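Local coordinates for protein MAU2 chromatid cohesion factor homolog (Saccharomyces cerevisiae, PDB 4XDN) that pairs with SCC2 in the complex that is required for cohesin to associate with chromosomes, and takes part in sister chromatid cohesion, at residues E83-T88 with S110-R115; S331-C336 with Q394-G399; V416-A421 with E433-L438. All coordinates share one frame; numbering follows the deposited sequence.

Interaction 1. Residues E83-T88 with S110-R115; sequences EDSKVT and SSLKER. With SO4 (sulfate ion), chain D.
Asp84 O, on a residue that meets Leu112 and Arg115 across this contact, is gripped by two donors of Thr88. Thr88 OG1 lies 2.6 Å from Asp84 O, and Thr88 N lies 3.0 Å from Asp84 O. The two donors come from opposite faces of the carbonyl plane. The contact joins two consecutive antiparallel helices, 81-98 and 102-119, as a helical hairpin of the alpha-helical solenoid that makes up most of this chain. The axes of the two segments approach to 10.6 Å. One salt bridge spans the gap. Arg115 NH1 donates to Asp84 OD2 over 3.1 Å, from the anti side and tilted out of the carboxylate plane, with an angle of 147° at the hydrogen. The two flat groups are turned by 50°, so this is no flat two-pronged pairing. Asp84 CG stands anti to the backbone N (chi1 -172°), which swings the carboxylate out toward helix 102-119. Lys74 of helix 53-76 forms a salt bridge with Asp84 OD1 and a hydrogen bond with Thr88 OG1, so the acid ties three helices together. Beside the ion pair, Leu112 packs against helix 81-98. Its CD1 lies 3.6 Å from Asp84 OD2, while its CD2 reaches Ser85 CA at 3.9 Å and also touches Thr88. Ser85 OG bonds to Val81 O in its own helix. The NE and NH2 edge of the guanidinium meets a sulfate, probably from the crystallisation liquor, and Arg115 NH2 also bonds Leu79 O. Arg115 NH2 meets sulfate O2 at 3.3 Å, and Arg115 NE donates to sulfate O1 over 2.7 Å.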
loop_
_atom_site.group_PDB
_atom_site.type_symbol
_atom_site.label_atom_id
_atom_site.label_comp_id
_atom_site.label_asym_id
_atom_site.label_seq_id
_atom_site.Cartn_x
_atom_site.Cartn_y
_atom_site.Cartn_z
ATOM N N GLU A 83 -31.093 25.464 -10.734
ATOM C CA GLU A 83 -31.901 24.316 -10.356
ATOM C C GLU A 83 -31.456 23.087 -11.134
ATOM O O GLU A 83 -31.306 22.001 -10.569
ATOM C CB GLU A 83 -33.383 24.595 -10.609
ATOM C CG GLU A 83 -33.962 25.688 -9.721
ATOM C CD GLU A 83 -35.325 26.164 -10.186
ATOM O OE1 GLU A 83 -35.760 25.755 -11.284
ATOM O OE2 GLU A 83 -35.963 26.952 -9.453
ATOM N N ASP A 84 -31.239 23.267 -12.432
ATOM C CA ASP A 84 -30.816 22.170 -13.290
ATOM C C ASP A 84 -29.455 21.653 -12.835
ATOM O O ASP A 84 -29.222 20.445 -12.804
ATOM C CB ASP A 84 -30.766 22.621 -14.751
ATOM C CG ASP A 84 -30.516 21.474 -15.710
ATOM O OD1 ASP A 84 -30.675 20.305 -15.300
ATOM O OD2 ASP A 84 -30.168 21.743 -16.878
ATOM N N SER A 85 -28.573 22.574 -12.461
ATOM C CA SER A 85 -27.251 22.215 -11.956
ATOM C C SER A 85 -27.338 21.352 -10.702
ATOM O O SER A 85 -26.741 20.280 -10.632
ATOM C CB SER A 85 -26.432 23.472 -11.654
ATOM O OG SER A 85 -26.067 24.146 -12.843
ATOM N N LYS A 86 -28.087 21.829 -9.714
ATOM C CA LYS A 86 -28.193 21.146 -8.430
ATOM C C LYS A 86 -28.805 19.760 -8.591
ATOM O O LYS A 86 -28.259 18.773 -8.093
ATOM C CB LYS A 86 -29.027 21.982 -7.456
ATOM C CG LYS A 86 -29.018 21.481 -6.017
ATOM C CD LYS A 86 -27.613 21.493 -5.423
ATOM C CE LYS A 86 -27.628 21.311 -3.913
ATOM N NZ LYS A 86 -27.971 19.925 -3.506
ATOM N N VAL A 87 -29.933 19.691 -9.293
ATOM C CA VAL A 87 -30.627 18.427 -9.517
ATOM C C VAL A 87 -29.741 17.429 -10.258
ATOM O O VAL A 87 -29.656 16.260 -9.878
ATOM C CB VAL A 87 -31.934 18.636 -10.320
ATOM C CG1 VAL A 87 -32.552 17.294 -10.724
ATOM C CG2 VAL A 87 -32.933 19.452 -9.506
ATOM N N THR A 88 -29.086 17.893 -11.317
ATOM C CA THR A 88 -28.248 17.024 -12.132
ATOM C C THR A 88 -27.082 16.473 -11.321
ATOM O O THR A 88 -26.767 15.288 -11.411
ATOM C CB THR A 88 -27.708 17.769 -13.366
ATOM O OG1 THR A 88 -28.809 18.212 -14.168
ATOM C CG2 THR A 88 -26.812 16.864 -14.207
ATOM N N SER A 110 -22.400 16.485 -19.579
ATOM C CA SER A 110 -22.039 17.134 -20.834
ATOM C C SER A 110 -23.149 18.071 -21.292
ATOM O O SER A 110 -22.887 19.193 -21.724
ATOM C CB SER A 110 -21.754 16.095 -21.918
ATOM O OG SER A 110 -20.609 15.331 -21.592
ATOM N N SER A 111 -24.389 17.602 -21.189
ATOM C CA SER A 111 -25.549 18.417 -21.529
ATOM C C SER A 111 -25.627 19.636 -20.625
ATOM O O SER A 111 -25.841 20.752 -21.094
ATOM C CB SER A 111 -26.838 17.601 -21.413
ATOM O OG SER A 111 -26.905 16.609 -22.421
ATOM N N LEU A 112 -25.450 19.417 -19.326
ATOM C CA LEU A 112 -25.490 20.505 -18.357
ATOM C C LEU A 112 -24.419 21.544 -18.665
ATOM O O LEU A 112 -24.687 22.744 -18.654
ATOM C CB LEU A 112 -25.306 19.966 -16.939
ATOM C CG LEU A 112 -25.366 20.998 -15.810
ATOM C CD1 LEU A 112 -26.741 21.652 -15.742
ATOM C CD2 LEU A 112 -25.018 20.346 -14.485
ATOM N N LYS A 113 -23.209 21.068 -18.945
ATOM C CA LYS A 113 -22.083 21.939 -19.250
ATOM C C LYS A 113 -22.401 22.884 -20.406
ATOM O O LYS A 113 -22.195 24.093 -20.301
ATOM C CB LYS A 113 -20.846 21.100 -19.583
ATOM C CG LYS A 113 -19.639 21.911 -20.041
ATOM C CD LYS A 113 -18.481 21.011 -20.436
ATOM C CE LYS A 113 -17.425 21.779 -21.220
ATOM N NZ LYS A 113 -16.271 20.918 -21.593
ATOM N N GLU A 114 -22.906 22.328 -21.503
ATOM C CA GLU A 114 -23.221 23.123 -22.683
ATOM C C GLU A 114 -24.318 24.148 -22.398
ATOM O O GLU A 114 -24.296 25.253 -22.939
ATOM C CB GLU A 114 -23.640 22.217 -23.843
ATOM C CG GLU A 114 -24.134 22.977 -25.068
ATOM C CD GLU A 114 -24.321 22.087 -26.281
ATOM O OE1 GLU A 114 -24.146 20.856 -26.154
ATOM O OE2 GLU A 114 -24.645 22.618 -27.364
ATOM N N ARG A 115 -25.274 23.786 -21.548
ATOM C CA ARG A 115 -26.348 24.707 -21.201
ATOM C C ARG A 115 -25.809 25.851 -20.350
ATOM O O ARG A 115 -26.171 27.007 -20.554
ATOM C CB ARG A 115 -27.476 23.989 -20.456
ATOM C CG ARG A 115 -28.768 24.787 -20.430
ATOM C CD ARG A 115 -29.711 24.352 -19.323
ATOM N NE ARG A 115 -30.872 25.238 -19.243
ATOM C CZ ARG A 115 -31.741 25.258 -18.237
ATOM N NH1 ARG A 115 -31.592 24.439 -17.204
ATOM N NH2 ARG A 115 -32.761 26.103 -18.262
HETATM S S SO4 D . -32.190 27.386 -22.052
HETATM O O1 SO4 D . -31.205 26.406 -21.605
HETATM O O2 SO4 D . -32.769 28.058 -20.892
HETATM O O3 SO4 D . -31.541 28.371 -22.912
HETATM O O4 SO4 D . -33.244 26.709 -22.802
#

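Interaction 2. Residues S331-C336 with Q394-G399. With SO4 (sulfate ion), chain F.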
loop_
_atom_site.group_PDB
_atom_site.type_symbol
_atom_site.label_atom_id
_atom_site.label_comp_id
_atom_site.label_asym_id
_atom_site.label_seq_id
_atom_site.Cartn_x
_atom_site.Cartn_y
_atom_site.Cartn_z
ATOM N N SER A 331 7.150 -3.521 11.832
ATOM C CA SER A 331 8.518 -3.038 11.980
ATOM C C SER A 331 9.329 -3.930 12.914
ATOM O O SER A 331 10.552 -3.963 12.828
ATOM C CB SER A 331 8.530 -1.600 12.506
ATOM O OG SER A 331 8.508 -1.569 13.921
ATOM N N TYR A 332 8.646 -4.650 13.799
ATOM C CA TYR A 332 9.314 -5.496 14.785
ATOM C C TYR A 332 9.418 -6.960 14.357
ATOM O O TYR A 332 10.028 -7.767 15.062
ATOM C CB TYR A 332 8.580 -5.436 16.128
ATOM C CG TYR A 332 8.555 -4.080 16.805
ATOM C CD1 TYR A 332 9.523 -3.122 16.540
ATOM C CD2 TYR A 332 7.563 -3.772 17.726
ATOM C CE1 TYR A 332 9.495 -1.891 17.169
ATOM C CE2 TYR A 332 7.529 -2.548 18.358
ATOM C CZ TYR A 332 8.496 -1.610 18.077
ATOM O OH TYR A 332 8.459 -0.389 18.707
ATOM N N ILE A 333 8.816 -7.311 13.224
ATOM C CA ILE A 333 8.798 -8.702 12.767
ATOM C C ILE A 333 10.208 -9.269 12.666
ATOM O O ILE A 333 10.481 -10.365 13.159
ATOM C CB ILE A 333 8.114 -8.845 11.391
ATOM C CG1 ILE A 333 6.667 -8.347 11.444
ATOM C CG2 ILE A 333 8.165 -10.295 10.905
ATOM C CD1 ILE A 333 5.718 -9.224 12.230
ATOM N N VAL A 334 11.098 -8.515 12.022
ATOM C CA VAL A 334 12.458 -8.975 11.759
ATOM C C VAL A 334 13.200 -9.271 13.060
ATOM O O VAL A 334 14.058 -10.149 13.106
ATOM C CB VAL A 334 13.252 -7.934 10.924
ATOM C CG1 VAL A 334 13.473 -6.643 11.713
ATOM C CG2 VAL A 334 14.575 -8.517 10.453
ATOM N N ASN A 335 12.855 -8.546 14.120
ATOM C CA ASN A 335 13.461 -8.779 15.426
ATOM C C ASN A 335 13.124 -10.183 15.935
ATOM O O ASN A 335 13.995 -10.891 16.442
ATOM C CB ASN A 335 13.002 -7.717 16.426
ATOM C CG ASN A 335 13.428 -6.317 16.030
ATOM O OD1 ASN A 335 12.717 -5.611 15.314
ATOM N ND2 ASN A 335 14.597 -5.906 16.505
ATOM N N CYS A 336 11.851 -10.558 15.816
ATOM C CA CYS A 336 11.410 -11.957 15.891
ATOM C C CYS A 336 11.466 -12.610 17.277
ATOM O O CYS A 336 10.429 -12.909 17.864
ATOM C CB CYS A 336 12.236 -12.802 14.913
ATOM S SG CYS A 336 11.766 -14.533 14.841
ATOM N N GLN A 394 6.743 -16.382 12.324
ATOM C CA GLN A 394 6.947 -17.769 12.732
ATOM C C GLN A 394 8.018 -18.430 11.876
ATOM O O GLN A 394 8.834 -19.205 12.380
ATOM C CB GLN A 394 5.640 -18.560 12.638
ATOM C CG GLN A 394 4.799 -18.525 13.905
ATOM C CD GLN A 394 5.487 -19.179 15.090
ATOM O OE1 GLN A 394 5.537 -18.613 16.182
ATOM N NE2 GLN A 394 6.014 -20.380 14.880
ATOM N N THR A 395 8.011 -18.122 10.583
ATOM C CA THR A 395 8.999 -18.662 9.659
ATOM C C THR A 395 10.399 -18.206 10.048
ATOM O O THR A 395 11.347 -18.995 10.030
ATOM C CB THR A 395 8.701 -18.240 8.203
ATOM O OG1 THR A 395 7.417 -18.741 7.813
ATOM C CG2 THR A 395 9.755 -18.784 7.246
ATOM N N LEU A 396 10.525 -16.931 10.400
ATOM C CA LEU A 396 11.791 -16.393 10.882
ATOM C C LEU A 396 12.224 -17.091 12.165
ATOM O O LEU A 396 13.398 -17.413 12.345
ATOM C CB LEU A 396 11.677 -14.889 11.130
ATOM C CG LEU A 396 12.250 -13.962 10.058
ATOM C CD1 LEU A 396 11.844 -12.528 10.347
ATOM C CD2 LEU A 396 13.765 -14.086 9.995
ATOM N N LEU A 397 11.264 -17.321 13.056
ATOM C CA LEU A 397 11.556 -17.889 14.366
ATOM C C LEU A 397 11.933 -19.364 14.281
ATOM O O LEU A 397 12.877 -19.802 14.935
ATOM C CB LEU A 397 10.352 -17.715 15.298
ATOM C CG LEU A 397 10.509 -18.265 16.720
ATOM C CD1 LEU A 397 11.609 -17.527 17.473
ATOM C CD2 LEU A 397 9.186 -18.186 17.476
ATOM N N LYS A 398 11.200 -20.121 13.467
ATOM C CA LYS A 398 11.311 -21.580 13.466
ATOM C C LYS A 398 12.141 -22.136 12.308
ATOM O O LYS A 398 12.642 -23.259 12.383
ATOM C CB LYS A 398 9.914 -22.205 13.430
ATOM C CG LYS A 398 9.041 -21.850 14.627
ATOM C CD LYS A 398 9.719 -22.236 15.929
ATOM C CE LYS A 398 8.736 -22.290 17.087
ATOM N NZ LYS A 398 9.381 -22.834 18.318
ATOM N N GLY A 399 12.282 -21.361 11.239
ATOM C CA GLY A 399 13.003 -21.825 10.069
ATOM C C GLY A 399 12.206 -22.863 9.301
ATOM O O GLY A 399 12.751 -23.861 8.828
HETATM S S SO4 F . 16.591 -2.816 16.612
HETATM O O1 SO4 F . 16.633 -2.951 18.064
HETATM O O2 SO4 F . 15.535 -1.877 16.244
HETATM O O3 SO4 F . 17.876 -2.313 16.134
HETATM O O4 SO4 F . 16.327 -4.115 16.000
#
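Cys336 directs its CB toward helix 369-398, and SG rests against Leu396 and Leu397. The sulfur is 3.5 Å from Leu397 CB and 3.7 Å from Leu396 CB, so it sits between the bases of two neighbouring leucines. It also lies 3.3 Å from Leu397 N, a van der Waals approach to the backbone of the helix. With SG anti to the backbone N (chi1 -178°), the sulfur is carried outward from the loop to reach that backbone.

Leu396 answers from the helix side. Its CB leans on the sulfur, and its CD1 branch runs past it to the loop backbone. There CD1 lies 3.8 Å from Ile333 O and 3.9 Å from Val334 CA. It meets Ile333 CG2 more loosely, at 4.3 Å. The CB of Val334 points away, and it is CA that the leucine meets. A first torsion well off a staggered position (chi1 -101°) helps to bring Leu396 CD1 to this part of the loop.

The contact brings the connection between helices 317-331 and 339-360 against the C-terminal end of the long helix 369-398, within the mostly helical solenoid of this protein. It is buried, apolar packing. The chain of another protein packs on Ile333, Val334 and Leu396, so the contact also adjoins a protein-protein interface. Arg345 NH2 of helix 339-360 holds Cys336 O.

Asn335 turns the other way. Its OD1 bonds Lys559 NZ, and its ND2 faces a sulfate, probably from the crystallisation liquor, that Lys560 N and Lys559 NZ also hold.

Interaction 3. Residues V416-A421 with E433-L438; sequences VRLLQA and EEYTRL. With SO4 (sulfate ion), chain C.
Apolar packing carries most of the contact, with Leu438 and Tyr435 set against Arg417, Leu418 and Ala421. The two antiparallel helices, 415-426 and 432-440, form a short helical hairpin in a solenoid built largely of helices. Their segment axes come within 9.4 Å, and the N-to-C directions differ by 158°. The backbones come nearest at Ala421 and Glu434, whose CA atoms are 5.4 Å apart. Ala421 CB lies 3.8 Å from Glu434 CB and 3.5 Å from Tyr435 CE1, reaching the ring obliquely. Leu418 CD1 meets the edge of the same ring at 4.2 Å. Further along, Leu438 spreads its two methyl branches. CD2 lies 3.6 Å from Leu418 CA. CD1 packs on the aliphatic part of Arg417 and lies over one guanidinium face, offset toward its rim. Leu438 also touches Val448 and Ser452 of helix 446-466, while Leu418 touches Trp392 of helix 369-398, so both helices of the hairpin have further helical neighbours.

Polar bonds do not cross between the segments. Tyr435 OH bonds to Gln425 OE1, beyond the segment on helix 415-426. Glu434 and Arg437 form only a long salt bridge within their own segment.

Anion binding forms the third group. A sulfate, probably from the crystallisation liquor, sits at the amino end of helix 415-426, where Gly414 N, Val416 N and Arg417 N all donate to it. The helix end probably adds a favourable field. Arg417 has CG between the backbone N and the carbonyl carbon (chi1 51°), and its bent chain brings NE alongside the anion. Sulfate O4 lies at the edge of the guanidinium. It receives two bonds from Arg417, one from the backbone N and one from NE, each 3.0 Å.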
loop_
_atom_site.group_PDB
_atom_site.type_symbol
_atom_site.label_atom_id
_atom_site.label_comp_id
_atom_site.label_asym_id
_atom_site.label_seq_id
_atom_site.Cartn_x
_atom_site.Cartn_y
_atom_site.Cartn_z
ATOM N N VAL A 416 1.612 -15.258 -1.370
ATOM C CA VAL A 416 1.300 -16.667 -1.148
ATOM C C VAL A 416 2.348 -17.574 -1.777
ATOM O O VAL A 416 2.852 -18.490 -1.130
ATOM C CB VAL A 416 -0.092 -17.030 -1.711
ATOM C CG1 VAL A 416 -0.321 -18.543 -1.690
ATOM C CG2 VAL A 416 -1.176 -16.323 -0.921
ATOM N N ARG A 417 2.669 -17.324 -3.040
ATOM C CA ARG A 417 3.624 -18.167 -3.752
ATOM C C ARG A 417 5.067 -17.856 -3.350
ATOM O O ARG A 417 5.973 -18.642 -3.630
ATOM C CB ARG A 417 3.446 -18.031 -5.271
ATOM C CG ARG A 417 3.429 -16.614 -5.813
ATOM C CD ARG A 417 2.512 -16.502 -7.032
ATOM N NE ARG A 417 2.032 -15.135 -7.235
ATOM C CZ ARG A 417 1.994 -14.500 -8.405
ATOM N NH1 ARG A 417 2.407 -15.090 -9.520
ATOM N NH2 ARG A 417 1.537 -13.257 -8.458
ATOM N N LEU A 418 5.280 -16.725 -2.683
ATOM C CA LEU A 418 6.579 -16.437 -2.093
ATOM C C LEU A 418 6.801 -17.369 -0.909
ATOM O O LEU A 418 7.847 -18.010 -0.796
ATOM C CB LEU A 418 6.683 -14.975 -1.647
ATOM C CG LEU A 418 7.944 -14.619 -0.845
ATOM C CD1 LEU A 418 9.210 -14.991 -1.609
ATOM C CD2 LEU A 418 7.965 -13.144 -0.479
ATOM N N LEU A 419 5.806 -17.438 -0.029
ATOM C CA LEU A 419 5.863 -18.334 1.120
ATOM C C LEU A 419 5.966 -19.785 0.672
ATOM O O LEU A 419 6.589 -20.608 1.344
ATOM C CB LEU A 419 4.632 -18.149 2.009
ATOM C CG LEU A 419 4.631 -16.917 2.915
ATOM C CD1 LEU A 419 3.269 -16.750 3.571
ATOM C CD2 LEU A 419 5.729 -17.015 3.971
ATOM N N GLN A 420 5.354 -20.093 -0.467
ATOM C CA GLN A 420 5.419 -21.438 -1.022
ATOM C C GLN A 420 6.809 -21.720 -1.589
ATOM O O GLN A 420 7.328 -22.826 -1.457
ATOM C CB GLN A 420 4.353 -21.621 -2.105
ATOM C CG GLN A 420 4.414 -22.957 -2.831
ATOM C CD GLN A 420 4.367 -24.144 -1.888
ATOM O OE1 GLN A 420 3.747 -24.085 -0.824
ATOM N NE2 GLN A 420 5.027 -25.231 -2.272
ATOM N N ALA A 421 7.409 -20.712 -2.216
ATOM C CA ALA A 421 8.745 -20.848 -2.781
ATOM C C ALA A 421 9.772 -21.057 -1.675
ATOM O O ALA A 421 10.683 -21.876 -1.802
ATOM C CB ALA A 421 9.101 -19.623 -3.608
ATOM N N GLU A 433 12.967 -22.507 -9.941
ATOM C CA GLU A 433 11.851 -22.312 -10.862
ATOM C C GLU A 433 10.709 -21.542 -10.204
ATOM O O GLU A 433 10.007 -20.780 -10.867
ATOM C CB GLU A 433 11.343 -23.660 -11.380
ATOM C CG GLU A 433 10.218 -23.540 -12.402
ATOM C CD GLU A 433 9.819 -24.876 -13.000
ATOM O OE1 GLU A 433 10.351 -25.913 -12.554
ATOM O OE2 GLU A 433 8.972 -24.887 -13.919
ATOM N N GLU A 434 10.529 -21.737 -8.901
ATOM C CA GLU A 434 9.456 -21.063 -8.174
ATOM C C GLU A 434 9.796 -19.584 -8.053
ATOM O O GLU A 434 8.970 -18.716 -8.339
ATOM C CB GLU A 434 9.242 -21.658 -6.772
ATOM C CG GLU A 434 9.623 -23.127 -6.587
ATOM C CD GLU A 434 8.718 -24.086 -7.331
ATOM O OE1 GLU A 434 7.497 -23.838 -7.383
ATOM O OE2 GLU A 434 9.232 -25.097 -7.856
ATOM N N TYR A 435 11.024 -19.308 -7.621
ATOM C CA TYR A 435 11.504 -17.939 -7.477
ATOM C C TYR A 435 11.550 -17.226 -8.822
ATOM O O TYR A 435 11.179 -16.059 -8.924
ATOM C CB TYR A 435 12.894 -17.924 -6.837
ATOM C CG TYR A 435 12.905 -18.184 -5.346
ATOM C CD1 TYR A 435 11.999 -17.554 -4.503
ATOM C CD2 TYR A 435 13.828 -19.056 -4.780
ATOM C CE1 TYR A 435 12.008 -17.786 -3.141
ATOM C CE2 TYR A 435 13.842 -19.297 -3.420
ATOM C CZ TYR A 435 12.932 -18.659 -2.605
ATOM O OH TYR A 435 12.941 -18.890 -1.248
ATOM N N THR A 436 12.014 -17.935 -9.847
ATOM C CA THR A 436 12.150 -17.360 -11.179
ATOM C C THR A 436 10.796 -16.925 -11.729
ATOM O O THR A 436 10.659 -15.819 -12.248
ATOM C CB THR A 436 12.797 -18.354 -12.162
ATOM O OG1 THR A 436 14.050 -18.807 -11.635
ATOM C CG2 THR A 436 13.034 -17.697 -13.517
ATOM N N ARG A 437 9.800 -17.799 -11.612
ATOM C CA ARG A 437 8.459 -17.495 -12.100
ATOM C C ARG A 437 7.840 -16.337 -11.329
ATOM O O ARG A 437 7.078 -15.549 -11.885
ATOM C CB ARG A 437 7.552 -18.725 -12.002
ATOM C CG ARG A 437 7.778 -19.758 -13.096
ATOM C CD ARG A 437 6.694 -20.829 -13.093
ATOM N NE ARG A 437 6.556 -21.480 -11.789
ATOM C CZ ARG A 437 5.692 -21.117 -10.843
ATOM N NH1 ARG A 437 4.863 -20.096 -11.033
ATOM N NH2 ARG A 437 5.655 -21.781 -9.696
ATOM N N LEU A 438 8.164 -16.236 -10.045
ATOM C CA LEU A 438 7.616 -15.171 -9.219
ATOM C C LEU A 438 8.268 -13.839 -9.570
ATOM O O LEU A 438 7.610 -12.797 -9.588
ATOM C CB LEU A 438 7.805 -15.486 -7.735
ATOM C CG LEU A 438 7.285 -14.435 -6.749
ATOM C CD1 LEU A 438 5.868 -14.017 -7.084
ATOM C CD2 LEU A 438 7.352 -14.968 -5.327
HETATM S S SO4 C . -0.405 -14.663 -4.584
HETATM O O1 SO4 C . -0.793 -14.163 -3.266
HETATM O O2 SO4 C . -1.401 -15.618 -5.060
HETATM O O3 SO4 C . -0.311 -13.544 -5.520
HETATM O O4 SO4 C . 0.887 -15.331 -4.488
#

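In the fold
All three contacts are mainly buried and join parts of one helical solenoid. Interactions 1 and 3 each pair consecutive antiparallel helices, whereas interaction 2 sets a loop against a helix end. Interaction 1 is remote, its centre 58 Å from that of interaction 2 and 53 Å from that of interaction 3. It alone has a salt bridge between its segments. Interactions 2 and 3 are neighbours, with nearest atoms about 5 Å apart, and rely on apolar packing. Helix 369-398 links them: it supplies residues 394-399 to interaction 2 and backs Leu418 and Leu419 of 416-421. Arg115 and Arg417 each bind a sulfate beside their contact, and Arg417 is exposed. In interaction 2 an asparagine meets the sulfate instead.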